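PDB 5KBP: glycosyl hydrolase, family 38 from Enterococcus faecalis, which probably hydrolyses alpha-mannosidic bonds in glycans, as a metal-dependent alpha-mannosidase of glycoside hydrolase family 38. Local coordinates for residues 437-440 against 441-444; 386-389 against 390-394; 429-433 against 434-438; 314-317 against 318-322. One frame throughout, in Å; residues are numbered along the deposited sequence.

Interaction 1 of 4, residues 437-440 against 441-444; sequences EDLY and HELK
His441 and Glu437 meet one helical turn apart, through the histidine side chain as well as the backbone. Its CB lies 3.8 Å from Glu437 O. With CG anti to the carbonyl carbon and beside the backbone N (chi1 -67°), the imidazole folds back along the helix toward the preceding turn. ND1 then donates to Glu437 O at 3.0 Å, a bent bond whose donor stands above the carbonyl plane. The same oxygen receives His441 N at 3.1 Å, nearly straight at 173° and from the opposite face of that plane, so two donors of one residue grip a single carbonyl and the ring's rotation is restrained. The other ring atoms, CG, CD2, CE1 and NE2, each come about 4.0 Å from Tyr440 CD1, which sits over the centre of the imidazole face. The pair is T-shaped, the tyrosine edge directed at the histidine face, with planes 80° apart.

Tyr440 and Lys444 run side by side in the same direction, and Lys444 NZ gives Tyr440 OH a weak bond of 3.5 Å; the hydroxyl also bonds weakly to Glu622 of the second subunit. The carboxylate of Glu437 turns away to a salt bridge with Arg628 of that subunit. On another side of the helix, Leu439 and Leu443 supply the apolar surface that rests on Leu429, while regular backbone bonds join residues four apart. This is an amphipathic alpha-helix, greasy toward its own sheet and aromatic and polar where it faces the other subunit.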
loop_
_atom_site.group_PDB
_atom_site.type_symbol
_atom_site.label_atom_id
_atom_site.label_comp_id
_atom_site.label_asym_id
_atom_site.label_seq_id
_atom_site.Cartn_x
_atom_site.Cartn_y
_atom_site.Cartn_z
ATOM N N GLU A 437 -3.510 16.413 31.672
ATOM C CA GLU A 437 -2.153 16.384 32.206
ATOM C C GLU A 437 -2.151 16.249 33.722
ATOM O O GLU A 437 -1.222 15.661 34.289
ATOM C CB GLU A 437 -1.378 17.632 31.778
ATOM C CG GLU A 437 -2.005 18.954 32.189
ATOM C CD GLU A 437 -1.082 20.131 31.937
ATOM O OE1 GLU A 437 0.144 19.973 32.117
ATOM O OE2 GLU A 437 -1.578 21.211 31.554
ATOM N N ASP A 438 -3.177 16.777 34.396
ATOM C CA ASP A 438 -3.279 16.592 35.838
ATOM C C ASP A 438 -3.514 15.128 36.185
ATOM O O ASP A 438 -2.891 14.596 37.112
ATOM C CB ASP A 438 -4.396 17.467 36.409
ATOM C CG ASP A 438 -4.145 18.948 36.192
ATOM O OD1 ASP A 438 -2.995 19.316 35.873
ATOM O OD2 ASP A 438 -5.096 19.744 36.347
ATOM N N LEU A 439 -4.401 14.458 35.444
ATOM C CA LEU A 439 -4.640 13.036 35.673
ATOM C C LEU A 439 -3.388 12.217 35.396
ATOM O O LEU A 439 -3.112 11.232 36.092
ATOM C CB LEU A 439 -5.796 12.553 34.795
ATOM C CG LEU A 439 -7.084 13.378 34.821
ATOM C CD1 LEU A 439 -8.102 12.824 33.832
ATOM C CD2 LEU A 439 -7.663 13.430 36.226
ATOM N N TYR A 440 -2.619 12.612 34.379
ATOM C CA TYR A 440 -1.393 11.899 34.034
ATOM C C TYR A 440 -0.400 11.925 35.190
ATOM O O TYR A 440 0.069 10.877 35.647
ATOM C CB TYR A 440 -0.785 12.515 32.772
ATOM C CG TYR A 440 0.511 11.893 32.303
ATOM C CD1 TYR A 440 1.735 12.363 32.760
ATOM C CD2 TYR A 440 0.511 10.854 31.381
ATOM C CE1 TYR A 440 2.922 11.805 32.328
ATOM C CE2 TYR A 440 1.695 10.289 30.941
ATOM C CZ TYR A 440 2.897 10.770 31.418
ATOM O OH TYR A 440 4.079 10.214 30.986
ATOM N N HIS A 441 -0.074 13.123 35.681
ATOM C CA HIS A 441 0.881 13.241 36.775
ATOM C C HIS A 441 0.298 12.795 38.109
ATOM O O HIS A 441 1.060 12.436 39.013
ATOM C CB HIS A 441 1.393 14.679 36.871
ATOM C CG HIS A 441 2.219 15.104 35.696
ATOM N ND1 HIS A 441 1.727 15.908 34.690
ATOM C CD2 HIS A 441 3.501 14.827 35.363
ATOM C CE1 HIS A 441 2.671 16.112 33.790
ATOM N NE2 HIS A 441 3.758 15.468 34.175
ATOM N N GLU A 442 -1.030 12.805 38.256
ATOM C CA GLU A 442 -1.637 12.263 39.467
ATOM C C GLU A 442 -1.378 10.767 39.585
ATOM O O GLU A 442 -1.017 10.273 40.660
ATOM C CB GLU A 442 -3.138 12.549 39.480
ATOM C CG GLU A 442 -3.888 11.898 40.628
ATOM C CD GLU A 442 -5.368 12.218 40.611
ATOM O OE1 GLU A 442 -5.734 13.319 40.151
ATOM O OE2 GLU A 442 -6.166 11.365 41.052
ATOM N N LEU A 443 -1.556 10.027 38.486
ATOM C CA LEU A 443 -1.250 8.601 38.493
ATOM C C LEU A 443 0.248 8.350 38.586
ATOM O O LEU A 443 0.674 7.363 39.197
ATOM C CB LEU A 443 -1.819 7.935 37.240
ATOM C CG LEU A 443 -3.339 7.959 37.077
ATOM C CD1 LEU A 443 -3.752 7.292 35.772
ATOM C CD2 LEU A 443 -4.013 7.287 38.260
ATOM N N LYS A 444 1.059 9.226 37.987
ATOM C CA LYS A 444 2.507 9.052 38.035
ATOM C C LYS A 444 3.032 9.192 39.458
ATOM O O LYS A 444 3.976 8.496 39.851
ATOM C CB LYS A 444 3.183 10.067 37.112
ATOM C CG LYS A 444 4.574 9.674 36.638
ATOM C CD LYS A 444 4.516 9.004 35.273
ATOM C CE LYS A 444 5.904 8.847 34.672
ATOM N NZ LYS A 444 5.849 8.311 33.283
#

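Interaction 2 of 4, residues 386-389 against 390-394; sequences ATRQ and LTEAI. With SO4 (sulfate ion), chain G.
The guanidinium of Arg388 is bonded at its edge, near its own plane, by O2 of a bound sulfate; Glu392 OE1 lies near the same plane but farther off. Arg388 NH1 donates to sulfate O2 at 3.0 Å, nearly head-on at 162°, and more weakly to O4, with a further weak bond from NE to O2. Gln389 adds to the grip, its amide NE2 reaching sulfate O4 at 3.2 Å. A cationic fork beside a neutral amide suits a tetrahedral anion, although this one probably came from the crystallisation liquor. Glu392 remains short of a salt bridge, with its OE1 4.3 Å from Arg388 NE; what it touches is the aliphatic shaft, OE1 lying 3.3 Å from Arg388 CG, and the planes of the two charged groups are 33° apart. The arginine has its salt bridge with Glu385, through NH2.

Threonine suits buried position 391 because its hydroxyl can be satisfied by carbonyls of the preceding turn. Thr391 OG1 sits between the backbone N and the carbonyl carbon (chi1 54°), 2.8 Å from Thr387 O and 3.1 Å from Arg388 O, and its single proton could serve either. Leu390 lays CG against Ala386 O at 3.3 Å. The four-residue backbone bonds hold through Glu392 N; that from Ala393 N to Gln389 O is weak.

Around this last turn of helix 362-393, Ala386 and Thr387 pack on helix 304-332, Leu390 and Thr391 lean on strand 404-410, and Thr387 and Thr391 also touch strand 804-807.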
loop_
_atom_site.group_PDB
_atom_site.type_symbol
_atom_site.label_atom_id
_atom_site.label_comp_id
_atom_site.label_asym_id
_atom_site.label_seq_id
_atom_site.Cartn_x
_atom_site.Cartn_y
_atom_site.Cartn_z
ATOM N N ALA A 386 -13.265 -11.386 19.239
ATOM C CA ALA A 386 -13.511 -12.678 19.872
ATOM C C ALA A 386 -12.987 -12.702 21.301
ATOM O O ALA A 386 -13.606 -13.300 22.189
ATOM C CB ALA A 386 -12.865 -13.792 19.049
ATOM N N THR A 387 -11.842 -12.060 21.539
ATOM C CA THR A 387 -11.266 -12.027 22.878
ATOM C C THR A 387 -12.178 -11.288 23.852
ATOM O O THR A 387 -12.414 -11.751 24.974
ATOM C CB THR A 387 -9.879 -11.383 22.825
ATOM O OG1 THR A 387 -8.908 -12.365 22.443
ATOM C CG2 THR A 387 -9.501 -10.800 24.161
ATOM N N ARG A 388 -12.710 -10.135 23.435
ATOM C CA ARG A 388 -13.613 -9.389 24.307
ATOM C C ARG A 388 -14.904 -10.160 24.550
ATOM O O ARG A 388 -15.443 -10.150 25.663
ATOM C CB ARG A 388 -13.916 -8.017 23.705
ATOM C CG ARG A 388 -14.788 -7.143 24.594
ATOM C CD ARG A 388 -15.376 -5.959 23.843
ATOM N NE ARG A 388 -16.357 -6.371 22.843
ATOM C CZ ARG A 388 -16.120 -6.406 21.537
ATOM N NH1 ARG A 388 -17.069 -6.795 20.698
ATOM N NH2 ARG A 388 -14.933 -6.045 21.069
ATOM N N GLN A 389 -15.410 -10.842 23.520
ATOM C CA GLN A 389 -16.663 -11.579 23.657
ATOM C C GLN A 389 -16.508 -12.776 24.589
ATOM O O GLN A 389 -17.420 -13.088 25.362
ATOM C CB GLN A 389 -17.156 -12.022 22.278
ATOM C CG GLN A 389 -17.667 -10.877 21.409
ATOM C CD GLN A 389 -17.585 -11.180 19.925
ATOM O OE1 GLN A 389 -17.124 -12.248 19.521
ATOM N NE2 GLN A 389 -18.028 -10.236 19.104
ATOM N N LEU A 390 -15.363 -13.458 24.530
ATOM C CA LEU A 390 -15.132 -14.587 25.426
ATOM C C LEU A 390 -14.968 -14.120 26.868
ATOM O O LEU A 390 -15.612 -14.652 27.779
ATOM C CB LEU A 390 -13.902 -15.376 24.970
ATOM C CG LEU A 390 -14.075 -16.236 23.717
ATOM C CD1 LEU A 390 -12.755 -16.870 23.310
ATOM C CD2 LEU A 390 -15.130 -17.303 23.953
ATOM N N THR A 391 -14.115 -13.116 27.091
ATOM C CA THR A 391 -13.864 -12.643 28.450
ATOM C C THR A 391 -15.103 -12.014 29.072
ATOM O O THR A 391 -15.284 -12.089 30.293
ATOM C CB THR A 391 -12.704 -11.647 28.455
ATOM O OG1 THR A 391 -12.971 -10.597 27.516
ATOM C CG2 THR A 391 -11.403 -12.345 28.079
ATOM N N GLU A 392 -15.964 -11.392 28.263
ATOM C CA GLU A 392 -17.210 -10.851 28.791
ATOM C C GLU A 392 -18.159 -11.946 29.261
ATOM O O GLU A 392 -19.054 -11.671 30.067
ATOM C CB GLU A 392 -17.905 -9.986 27.738
ATOM C CG GLU A 392 -18.262 -8.588 28.218
ATOM C CD GLU A 392 -17.104 -7.617 28.099
ATOM O OE1 GLU A 392 -16.982 -6.964 27.042
ATOM O OE2 GLU A 392 -16.312 -7.515 29.058
ATOM N N ALA A 393 -17.982 -13.177 28.777
ATOM C CA ALA A 393 -18.829 -14.297 29.157
ATOM C C ALA A 393 -18.234 -15.156 30.265
ATOM O O ALA A 393 -18.911 -16.069 30.748
ATOM C CB ALA A 393 -19.118 -15.180 27.934
ATOM N N ILE A 394 -16.998 -14.891 30.677
ATOM C CA ILE A 394 -16.353 -15.681 31.721
ATOM C C ILE A 394 -16.820 -15.186 33.084
ATOM O O ILE A 394 -16.835 -13.978 33.350
ATOM C CB ILE A 394 -14.822 -15.606 31.593
ATOM C CG1 ILE A 394 -14.366 -16.271 30.293
ATOM C CG2 ILE A 394 -14.149 -16.264 32.786
ATOM C CD1 ILE A 394 -12.868 -16.272 30.099
HETATM S S SO4 G . -20.553 -7.746 21.276
HETATM O O1 SO4 G . -21.264 -6.482 21.449
HETATM O O2 SO4 G . -19.459 -7.824 22.240
HETATM O O3 SO4 G . -21.475 -8.856 21.495
HETATM O O4 SO4 G . -20.015 -7.821 19.921
#

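Interaction 3 of 4, residues 429-433 against 434-438; sequences LPFYT and GKPED
Phe431 and Pro436 make the apolar part of this contact. The proline ring comes over one face of the phenyl group, with Pro436 CG 4.1 Å from the ring centroid and only 10° off its normal, a CH-pi interaction. Pro436 CB shifts toward the rim, 3.9 Å from Phe431 CZ, and the two side chains cross at about a right angle. The broad electron-rich face of phenylalanine suits the slightly polarised C-H groups of proline. Proline also fits the first turn of a helix, where no backbone N-H is needed for an internal bond.

The polar part is modest. In the turn at Pro430-Thr433, Thr433 N bonds to Pro430 O at 3.1 Å, and that oxygen also takes a weak bond from Thr433 OG1, 3.3 Å away. Gly434 N donates weakly to Phe431 O at 3.3 Å. Glycine suits the link from this turn to Lys435, the N-cap of helix 436-445, because phi -172°, psi -157° is a conformation that residues with a side chain seldom adopt.

Outside the turn, Phe431 rests on Pro484 and Met486 of strand 483-499 and also packs on Trp760 of the second subunit, while Pro436 touches Val627 there. With few and mostly weak internal hydrogen bonds, the connection from strand to helix probably owes much of its shape to the proline-aromatic contact and the stiffness of proline.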
loop_
_atom_site.group_PDB
_atom_site.type_symbol
_atom_site.label_atom_id
_atom_site.label_comp_id
_atom_site.label_asym_id
_atom_site.label_seq_id
_atom_site.Cartn_x
_atom_site.Cartn_y
_atom_site.Cartn_z
ATOM N N LEU A 429 -8.410 6.982 35.013
ATOM C CA LEU A 429 -8.997 8.302 35.219
ATOM C C LEU A 429 -9.558 8.812 33.899
ATOM O O LEU A 429 -8.792 9.266 33.034
ATOM C CB LEU A 429 -7.958 9.281 35.773
ATOM C CG LEU A 429 -7.254 8.914 37.081
ATOM C CD1 LEU A 429 -6.339 10.047 37.526
ATOM C CD2 LEU A 429 -8.261 8.570 38.170
ATOM N N PRO A 430 -10.872 8.757 33.686
ATOM C CA PRO A 430 -11.438 9.261 32.431
ATOM C C PRO A 430 -11.221 10.759 32.284
ATOM O O PRO A 430 -11.002 11.483 33.257
ATOM C CB PRO A 430 -12.928 8.920 32.548
ATOM C CG PRO A 430 -13.004 7.852 33.597
ATOM C CD PRO A 430 -11.897 8.159 34.556
ATOM N N PHE A 431 -11.287 11.225 31.033
ATOM C CA PHE A 431 -10.983 12.624 30.752
ATOM C C PHE A 431 -12.011 13.570 31.359
ATOM O O PHE A 431 -11.669 14.707 31.706
ATOM C CB PHE A 431 -10.878 12.855 29.245
ATOM C CG PHE A 431 -9.504 12.611 28.688
ATOM C CD1 PHE A 431 -8.554 11.921 29.424
ATOM C CD2 PHE A 431 -9.157 13.090 27.436
ATOM C CE1 PHE A 431 -7.287 11.701 28.913
ATOM C CE2 PHE A 431 -7.893 12.874 26.922
ATOM C CZ PHE A 431 -6.957 12.179 27.662
ATOM N N TYR A 432 -13.264 13.132 31.505
ATOM C CA TYR A 432 -14.270 14.011 32.093
ATOM C C TYR A 432 -14.041 14.256 33.578
ATOM O O TYR A 432 -14.758 15.071 34.169
ATOM C CB TYR A 432 -15.681 13.452 31.862
ATOM C CG TYR A 432 -15.962 12.088 32.464
ATOM C CD1 TYR A 432 -16.266 11.947 33.812
ATOM C CD2 TYR A 432 -15.957 10.947 31.673
ATOM C CE1 TYR A 432 -16.532 10.706 34.361
ATOM C CE2 TYR A 432 -16.230 9.702 32.212
ATOM C CZ TYR A 432 -16.513 9.588 33.556
ATOM O OH TYR A 432 -16.781 8.351 34.097
ATOM N N THR A 433 -13.066 13.581 34.190
ATOM C CA THR A 433 -12.762 13.827 35.596
ATOM C C THR A 433 -12.041 15.157 35.781
ATOM O O THR A 433 -12.348 15.911 36.713
ATOM C CB THR A 433 -11.926 12.677 36.159
ATOM O OG1 THR A 433 -12.665 11.455 36.057
ATOM C CG2 THR A 433 -11.573 12.930 37.618
ATOM N N GLY A 434 -11.091 15.466 34.911
ATOM C CA GLY A 434 -10.366 16.711 35.032
ATOM C C GLY A 434 -9.461 16.963 33.848
ATOM O O GLY A 434 -9.673 16.431 32.757
ATOM N N LYS A 435 -8.447 17.788 34.082
ATOM C CA LYS A 435 -7.495 18.126 33.029
ATOM C C LYS A 435 -6.611 16.920 32.726
ATOM O O LYS A 435 -6.123 16.268 33.657
ATOM C CB LYS A 435 -6.647 19.326 33.449
ATOM C CG LYS A 435 -5.667 19.809 32.392
ATOM C CD LYS A 435 -5.197 21.227 32.681
ATOM C CE LYS A 435 -6.348 22.217 32.584
ATOM N NZ LYS A 435 -5.905 23.621 32.803
ATOM N N PRO A 436 -6.384 16.591 31.450
ATOM C CA PRO A 436 -5.656 15.349 31.133
ATOM C C PRO A 436 -4.244 15.297 31.689
ATOM O O PRO A 436 -3.807 14.230 32.137
ATOM C CB PRO A 436 -5.665 15.328 29.598
ATOM C CG PRO A 436 -6.848 16.151 29.216
ATOM C CD PRO A 436 -6.929 17.238 30.245
ATOM N N GLU A 437 -3.510 16.413 31.672
ATOM C CA GLU A 437 -2.153 16.384 32.206
ATOM C C GLU A 437 -2.151 16.249 33.722
ATOM O O GLU A 437 -1.222 15.661 34.289
ATOM C CB GLU A 437 -1.378 17.632 31.778
ATOM C CG GLU A 437 -2.005 18.954 32.189
ATOM C CD GLU A 437 -1.082 20.131 31.937
ATOM O OE1 GLU A 437 0.144 19.973 32.117
ATOM O OE2 GLU A 437 -1.578 21.211 31.554
ATOM N N ASP A 438 -3.177 16.777 34.396
ATOM C CA ASP A 438 -3.279 16.592 35.838
ATOM C C ASP A 438 -3.514 15.128 36.185
ATOM O O ASP A 438 -2.891 14.596 37.112
ATOM C CB ASP A 438 -4.396 17.467 36.409
ATOM C CG ASP A 438 -4.145 18.948 36.192
ATOM O OD1 ASP A 438 -2.995 19.316 35.873
ATOM O OD2 ASP A 438 -5.096 19.744 36.347
#

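Interaction 4 of 4, residues 314-317 against 318-322; sequences QRQL and ENIAE
Arg315 reaches along its helix to a salt bridge with Glu318, NH2 lying 2.7 Å from OE1. The carboxylate oxygen comes in at the guanidinium edge, but the two planes are 47° apart and the N-H points poorly, at 126°, so charge probably contributes more than directed hydrogen bonding. Arg315 NH2 also bonds weakly to Asn319 OD1, at 3.2 Å and oblique to the guanidinium. Bends at chi2 and chi3 turn the arginine chain back along the helix, carrying NH2 to both acceptors and laying CD 3.1 Å from Asn319 OD1. Its NE is taken by Gln800, and Glu318 OE2 by Ser99, so both charged groups have further partners in a largely buried setting. Glu322 OE2 forms a salt bridge with Arg105 and a bond with Trp344.

Backbone bonds come next, and their spacing changes. Glu318 N meets Gln314 O at 2.8 Å, four residues back, whereas Ala321 N reaches Gln316 O at 2.9 Å and Glu322 N reaches Leu317 O, each five back.

Packing lies farther out. Ile320 CG2 approaches Gln316 NE2 at 3.8 Å, and its branched, compact side chain also rests on Ala383 of helix 362-393. Ala321, small enough for a close helix contact, touches Phe340 of helix 337-348. The two five-back bonds mark a pi-type turn at 318-321, a pi-bulge within a long alpha-helix of the middle-domain helical bundle.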
loop_
_atom_site.group_PDB
_atom_site.type_symbol
_atom_site.label_atom_id
_atom_site.label_comp_id
_atom_site.label_asym_id
_atom_site.label_seq_id
_atom_site.Cartn_x
_atom_site.Cartn_y
_atom_site.Cartn_z
ATOM N N GLN A 314 0.202 -14.960 8.880
ATOM C CA GLN A 314 -0.384 -16.294 8.789
ATOM C C GLN A 314 -0.701 -16.853 10.172
ATOM O O GLN A 314 -1.787 -17.398 10.397
ATOM C CB GLN A 314 0.554 -17.228 8.026
ATOM C CG GLN A 314 0.560 -17.001 6.521
ATOM C CD GLN A 314 1.670 -17.762 5.825
ATOM O OE1 GLN A 314 1.531 -18.168 4.672
ATOM N NE2 GLN A 314 2.783 -17.955 6.523
ATOM N N ARG A 315 0.236 -16.724 11.114
ATOM C CA ARG A 315 -0.036 -17.146 12.485
ATOM C C ARG A 315 -1.172 -16.336 13.097
ATOM O O ARG A 315 -1.975 -16.868 13.872
ATOM C CB ARG A 315 1.226 -17.018 13.336
ATOM C CG ARG A 315 2.391 -17.860 12.847
ATOM C CD ARG A 315 2.090 -19.340 12.963
ATOM N NE ARG A 315 2.717 -20.109 11.892
ATOM C CZ ARG A 315 2.124 -20.403 10.740
ATOM N NH1 ARG A 315 2.770 -21.106 9.818
ATOM N NH2 ARG A 315 0.884 -19.995 10.507
ATOM N N GLN A 316 -1.257 -15.049 12.752
ATOM C CA GLN A 316 -2.313 -14.198 13.287
ATOM C C GLN A 316 -3.694 -14.671 12.850
ATOM O O GLN A 316 -4.661 -14.551 13.612
ATOM C CB GLN A 316 -2.084 -12.749 12.853
ATOM C CG GLN A 316 -3.141 -11.769 13.330
ATOM C CD GLN A 316 -3.115 -11.574 14.830
ATOM O OE1 GLN A 316 -2.049 -11.511 15.440
ATOM N NE2 GLN A 316 -4.293 -11.485 15.436
ATOM N N LEU A 317 -3.807 -15.216 11.641
ATOM C CA LEU A 317 -5.088 -15.684 11.129
ATOM C C LEU A 317 -5.357 -17.141 11.493
ATOM O O LEU A 317 -6.422 -17.464 12.028
ATOM C CB LEU A 317 -5.144 -15.502 9.608
ATOM C CG LEU A 317 -5.169 -14.066 9.077
ATOM C CD1 LEU A 317 -5.124 -14.048 7.555
ATOM C CD2 LEU A 317 -6.400 -13.336 9.587
ATOM N N GLU A 318 -4.399 -18.029 11.216
ATOM C CA GLU A 318 -4.639 -19.459 11.396
ATOM C C GLU A 318 -4.680 -19.844 12.869
ATOM O O GLU A 318 -5.509 -20.665 13.279
ATOM C CB GLU A 318 -3.559 -20.267 10.675
ATOM C CG GLU A 318 -3.352 -19.893 9.221
ATOM C CD GLU A 318 -2.023 -20.384 8.684
ATOM O OE1 GLU A 318 -1.324 -21.120 9.412
ATOM O OE2 GLU A 318 -1.672 -20.029 7.539
ATOM N N ASN A 319 -3.796 -19.266 13.680
ATOM C CA ASN A 319 -3.557 -19.747 15.033
ATOM C C ASN A 319 -3.990 -18.768 16.117
ATOM O O ASN A 319 -3.846 -19.083 17.303
ATOM C CB ASN A 319 -2.073 -20.085 15.202
ATOM C CG ASN A 319 -1.553 -20.980 14.092
ATOM O OD1 ASN A 319 -0.770 -20.549 13.247
ATOM N ND2 ASN A 319 -1.994 -22.232 14.086
ATOM N N ILE A 320 -4.516 -17.600 15.752
ATOM C CA ILE A 320 -4.979 -16.634 16.744
ATOM C C ILE A 320 -6.435 -16.277 16.476
ATOM O O ILE A 320 -7.329 -16.643 17.248
ATOM C CB ILE A 320 -4.104 -15.367 16.751
ATOM C CG1 ILE A 320 -2.623 -15.724 16.884
ATOM C CG2 ILE A 320 -4.526 -14.446 17.885
ATOM C CD1 ILE A 320 -2.269 -16.387 18.190
ATOM N N ALA A 321 -6.679 -15.565 15.372
ATOM C CA ALA A 321 -8.002 -14.999 15.117
ATOM C C ALA A 321 -9.052 -16.087 14.927
ATOM O O ALA A 321 -10.109 -16.064 15.568
ATOM C CB ALA A 321 -7.949 -14.081 13.896
ATOM N N GLU A 322 -8.782 -17.048 14.043
ATOM C CA GLU A 322 -9.770 -18.091 13.765
ATOM C C GLU A 322 -10.073 -18.966 14.976
ATOM O O GLU A 322 -11.264 -19.205 15.246
ATOM C CB GLU A 322 -9.314 -18.927 12.564
ATOM C CG GLU A 322 -9.441 -18.216 11.228
ATOM C CD GLU A 322 -9.106 -19.114 10.054
ATOM O OE1 GLU A 322 -8.609 -20.235 10.285
ATOM O OE2 GLU A 322 -9.346 -18.699 8.900
#

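From the N terminus, interaction 4 comes first, within helix 304-332; interaction 2 follows at the end of helix 362-393. Their nearest atoms are about 5 Å apart without touching, yet the two helices pack together, and the second leads toward strand 404-410. Interaction 3 then turns strand 416-430 into helix 436-445, and interaction 1 continues along that helix, sharing Glu437 and Asp438 with it. None spans a long loop: each joins adjoining residues, and only 3 and 1 overlap. These two touch, Leu439 also reaching Pro430 O, and both face the second subunit; their centres lie about 31 Å (interaction 1) and 28 Å (interaction 3) from that of interaction 2.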